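PDB 6X9Z: transmembrane beta-barrels from Synthetic construct, which is designed de novo to fold into an eight-stranded antiparallel beta-barrel that inserts into membranes. Local coordinates for residues M1-V13 and V25-D39. Residues are numbered along the deposited sequence; the frame is centred on the assembly and turned at random.
Sequences MEQKPGTLMVYVV and VGGAQYAVSPYLFLD
Tyr11 lies across the neighbouring strand at Gly27, whose CA sits 4.1 Å from the ring centroid in a CH-pi contact over one face. With CG between the backbone N and the carbonyl carbon (chi1 67°), the ring reaches past Gly27, and OH donates to the syn lone pair of Asp39 OD1 at 2.9 Å. Val25 CG1 touches the ring edge at CE1, and Gln29 CG packs against CE2. Asp39 is positioned in turn by Gln29 NE2, which donates to OD2, and by a salt bridge from OD2 to Lys71. Replacing Tyr11 with a phenylalanine would probably leave Asp39 OD1 without this donor and the ring less firmly fixed in rotation. Nearer the chain start, the extended side chain of Gln3 directs NE2 to Leu36 O (2.9 Å), above that carbonyl plane, and more weakly to Ser33 O, while its backbone N binds Pro34 O. On the surface, Leu8 CD1 meets the edge of Tyr30 at CD2 (3.9 Å). Paired backbone hydrogen bonds join Met9 to Gln29, Tyr11 to Gly27 and Val13 to Val25. Tyrosine crossing a strand glycine to reach an aspartate is consistent with the Tyr-Gly-Asp mortise-tenon motif of transmembrane beta-barrels, here spanning the first three strands of the barrel.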
# COMPACT_ATOMS: atom_id res chain seq x y z
N MET A 1 -5.56 8.78 17.37
CA MET A 1 -6.86 8.39 16.83
C MET A 1 -6.81 7.05 16.09
O MET A 1 -5.74 6.56 15.74
CB MET A 1 -7.41 9.48 15.91
CG MET A 1 -8.09 10.62 16.64
SD MET A 1 -6.95 11.54 17.68
CE MET A 1 -6.14 12.57 16.45
N GLU A 2 -7.99 6.49 15.85
CA GLU A 2 -8.17 5.15 15.30
C GLU A 2 -8.62 5.21 13.84
O GLU A 2 -8.96 6.27 13.30
CB GLU A 2 -9.21 4.37 16.11
CG GLU A 2 -8.90 4.22 17.59
CD GLU A 2 -10.05 3.57 18.37
OE1 GLU A 2 -11.04 3.15 17.74
OE2 GLU A 2 -9.94 3.47 19.61
N GLN A 3 -8.62 4.04 13.21
CA GLN A 3 -9.34 3.88 11.96
C GLN A 3 -10.83 3.76 12.24
O GLN A 3 -11.25 3.42 13.34
CB GLN A 3 -8.88 2.63 11.21
CG GLN A 3 -7.42 2.59 10.81
CD GLN A 3 -7.04 1.23 10.26
OE1 GLN A 3 -6.37 1.12 9.23
NE2 GLN A 3 -7.46 0.18 10.96
N LYS A 4 -11.63 4.03 11.21
CA LYS A 4 -13.06 3.74 11.27
C LYS A 4 -13.27 2.36 10.67
O LYS A 4 -13.16 2.20 9.45
CB LYS A 4 -13.86 4.79 10.50
CG LYS A 4 -15.36 4.65 10.65
CD LYS A 4 -15.76 4.79 12.11
CE LYS A 4 -17.26 4.81 12.29
NZ LYS A 4 -17.59 5.02 13.73
N PRO A 5 -13.56 1.33 11.48
CA PRO A 5 -13.72 -0.02 10.93
C PRO A 5 -14.77 -0.06 9.83
O PRO A 5 -15.86 0.51 9.97
CB PRO A 5 -14.13 -0.85 12.15
CG PRO A 5 -13.51 -0.13 13.30
CD PRO A 5 -13.65 1.34 12.95
N GLY A 6 -14.44 -0.74 8.74
CA GLY A 6 -15.27 -0.77 7.56
C GLY A 6 -14.90 0.25 6.51
O GLY A 6 -15.48 0.24 5.42
N THR A 7 -13.95 1.14 6.81
CA THR A 7 -13.48 2.09 5.81
C THR A 7 -12.82 1.34 4.66
O THR A 7 -11.95 0.50 4.88
CB THR A 7 -12.49 3.07 6.44
OG1 THR A 7 -13.16 3.87 7.42
CG2 THR A 7 -11.89 3.98 5.37
N LEU A 8 -13.26 1.63 3.44
CA LEU A 8 -12.67 1.06 2.24
C LEU A 8 -12.04 2.18 1.43
O LEU A 8 -12.67 3.20 1.17
CB LEU A 8 -13.72 0.33 1.40
CG LEU A 8 -13.19 -0.40 0.17
CD1 LEU A 8 -12.26 -1.52 0.56
CD2 LEU A 8 -14.35 -0.93 -0.68
N MET A 9 -10.79 1.98 1.04
CA MET A 9 -10.08 2.97 0.25
C MET A 9 -9.39 2.27 -0.91
O MET A 9 -8.68 1.28 -0.72
CB MET A 9 -9.07 3.74 1.10
CG MET A 9 -9.75 4.71 2.05
SD MET A 9 -8.54 5.76 2.86
CE MET A 9 -7.70 4.52 3.84
N VAL A 10 -9.62 2.79 -2.11
CA VAL A 10 -8.93 2.34 -3.31
C VAL A 10 -7.74 3.25 -3.54
O VAL A 10 -7.86 4.48 -3.45
CB VAL A 10 -9.87 2.35 -4.53
CG1 VAL A 10 -9.09 2.08 -5.80
CG2 VAL A 10 -10.98 1.34 -4.35
N TYR A 11 -6.58 2.66 -3.81
CA TYR A 11 -5.36 3.42 -4.00
C TYR A 11 -4.73 3.05 -5.34
O TYR A 11 -4.96 1.96 -5.88
CB TYR A 11 -4.36 3.17 -2.86
CG TYR A 11 -3.80 1.77 -2.79
CD1 TYR A 11 -2.68 1.41 -3.53
CD2 TYR A 11 -4.37 0.81 -1.97
CE1 TYR A 11 -2.15 0.14 -3.47
CE2 TYR A 11 -3.85 -0.48 -1.90
CZ TYR A 11 -2.74 -0.80 -2.65
OH TYR A 11 -2.20 -2.07 -2.59
N VAL A 12 -3.94 3.97 -5.86
CA VAL A 12 -3.09 3.71 -7.02
C VAL A 12 -1.74 4.36 -6.75
O VAL A 12 -1.68 5.55 -6.39
CB VAL A 12 -3.71 4.24 -8.33
CG1 VAL A 12 -4.86 3.34 -8.76
CG2 VAL A 12 -4.20 5.66 -8.16
N VAL A 13 -0.66 3.59 -6.88
CA VAL A 13 0.66 4.10 -6.55
C VAL A 13 1.64 3.72 -7.64
O VAL A 13 1.47 2.72 -8.35
CB VAL A 13 1.18 3.60 -5.18
CG1 VAL A 13 0.20 3.95 -4.09
CG2 VAL A 13 1.45 2.10 -5.22
N VAL A 25 0.90 -0.00 -8.96
CA VAL A 25 0.08 -0.89 -8.15
C VAL A 25 -1.27 -0.23 -7.92
O VAL A 25 -1.34 0.92 -7.47
CB VAL A 25 0.76 -1.24 -6.81
CG1 VAL A 25 -0.13 -2.14 -5.98
CG2 VAL A 25 2.11 -1.90 -7.06
N GLY A 26 -2.34 -0.96 -8.25
CA GLY A 26 -3.68 -0.53 -7.91
C GLY A 26 -4.32 -1.55 -6.99
O GLY A 26 -4.15 -2.76 -7.19
N GLY A 27 -5.03 -1.08 -5.97
CA GLY A 27 -5.61 -2.00 -5.00
C GLY A 27 -6.54 -1.37 -3.98
O GLY A 27 -7.12 -0.31 -4.24
N ALA A 28 -6.68 -2.01 -2.82
CA ALA A 28 -7.56 -1.49 -1.78
C ALA A 28 -7.00 -1.83 -0.41
O ALA A 28 -6.30 -2.83 -0.23
CB ALA A 28 -8.98 -2.05 -1.92
N GLN A 29 -7.31 -0.97 0.55
CA GLN A 29 -7.01 -1.19 1.96
C GLN A 29 -8.31 -1.09 2.73
O GLN A 29 -9.01 -0.08 2.67
CB GLN A 29 -5.98 -0.17 2.46
CG GLN A 29 -4.60 -0.33 1.83
CD GLN A 29 -3.60 0.71 2.30
OE1 GLN A 29 -3.97 1.76 2.84
NE2 GLN A 29 -2.31 0.43 2.11
N TYR A 30 -8.64 -2.16 3.46
CA TYR A 30 -9.88 -2.25 4.20
C TYR A 30 -9.56 -2.37 5.69
O TYR A 30 -8.90 -3.33 6.10
CB TYR A 30 -10.72 -3.43 3.72
CG TYR A 30 -12.03 -3.60 4.46
CD1 TYR A 30 -12.16 -4.56 5.46
CD2 TYR A 30 -13.12 -2.80 4.18
CE1 TYR A 30 -13.34 -4.71 6.14
CE2 TYR A 30 -14.31 -2.94 4.86
CZ TYR A 30 -14.41 -3.91 5.84
OH TYR A 30 -15.58 -4.08 6.53
N ALA A 31 -10.01 -1.40 6.48
CA ALA A 31 -9.79 -1.42 7.92
C ALA A 31 -10.78 -2.39 8.55
O ALA A 31 -11.99 -2.15 8.53
CB ALA A 31 -9.95 -0.01 8.50
N VAL A 32 -10.26 -3.48 9.12
CA VAL A 32 -11.11 -4.49 9.76
C VAL A 32 -11.34 -4.21 11.24
O VAL A 32 -12.25 -4.80 11.83
CB VAL A 32 -10.51 -5.90 9.61
CG1 VAL A 32 -10.31 -6.25 8.14
CG2 VAL A 32 -9.19 -5.98 10.36
N SER A 33 -10.54 -3.35 11.85
CA SER A 33 -10.62 -3.04 13.28
C SER A 33 -10.05 -1.64 13.48
O SER A 33 -9.61 -1.00 12.52
CB SER A 33 -9.86 -4.10 14.11
OG SER A 33 -8.48 -4.12 13.80
N PRO A 34 -10.07 -1.12 14.72
CA PRO A 34 -9.50 0.23 14.93
C PRO A 34 -8.07 0.41 14.47
O PRO A 34 -7.69 1.53 14.11
CB PRO A 34 -9.63 0.41 16.45
CG PRO A 34 -10.88 -0.29 16.77
CD PRO A 34 -10.90 -1.52 15.87
N TYR A 35 -7.25 -0.65 14.45
CA TYR A 35 -5.85 -0.50 14.10
C TYR A 35 -5.35 -1.45 13.02
O TYR A 35 -4.29 -1.18 12.44
CB TYR A 35 -4.96 -0.65 15.35
CG TYR A 35 -5.27 0.38 16.42
CD1 TYR A 35 -5.80 0.01 17.66
CD2 TYR A 35 -5.05 1.74 16.19
CE1 TYR A 35 -6.09 0.95 18.63
CE2 TYR A 35 -5.33 2.68 17.16
CZ TYR A 35 -5.85 2.29 18.38
OH TYR A 35 -6.13 3.24 19.34
N LEU A 36 -6.07 -2.52 12.70
CA LEU A 36 -5.64 -3.46 11.68
C LEU A 36 -6.37 -3.21 10.37
O LEU A 36 -7.48 -2.68 10.34
CB LEU A 36 -5.86 -4.91 12.13
CG LEU A 36 -5.15 -5.31 13.42
CD1 LEU A 36 -5.39 -6.78 13.75
CD2 LEU A 36 -3.67 -5.00 13.34
N PHE A 37 -5.73 -3.60 9.27
CA PHE A 37 -6.35 -3.47 7.96
C PHE A 37 -5.83 -4.57 7.05
O PHE A 37 -4.74 -5.10 7.25
CB PHE A 37 -6.10 -2.09 7.33
CG PHE A 37 -4.65 -1.80 7.04
CD1 PHE A 37 -4.13 -2.02 5.77
CD2 PHE A 37 -3.81 -1.29 8.02
CE1 PHE A 37 -2.81 -1.74 5.49
CE2 PHE A 37 -2.49 -1.02 7.75
CZ PHE A 37 -1.98 -1.24 6.48
N LEU A 38 -6.65 -4.92 6.06
CA LEU A 38 -6.26 -5.83 5.00
C LEU A 38 -5.89 -5.02 3.77
O LEU A 38 -6.39 -3.92 3.56
CB LEU A 38 -7.38 -6.82 4.68
CG LEU A 38 -7.78 -7.72 5.85
CD1 LEU A 38 -8.98 -8.59 5.51
CD2 LEU A 38 -6.60 -8.57 6.30
N ASP A 39 -4.99 -5.58 2.97
CA ASP A 39 -4.52 -4.94 1.76
C ASP A 39 -4.48 -5.98 0.65
O ASP A 39 -3.91 -7.05 0.83
CB ASP A 39 -3.13 -4.31 1.96
CG ASP A 39 -2.76 -3.33 0.87
OD1 ASP A 39 -3.13 -3.56 -0.30
OD2 ASP A 39 -2.08 -2.33 1.19
O HOH W 1 -5.12 6.04 19.04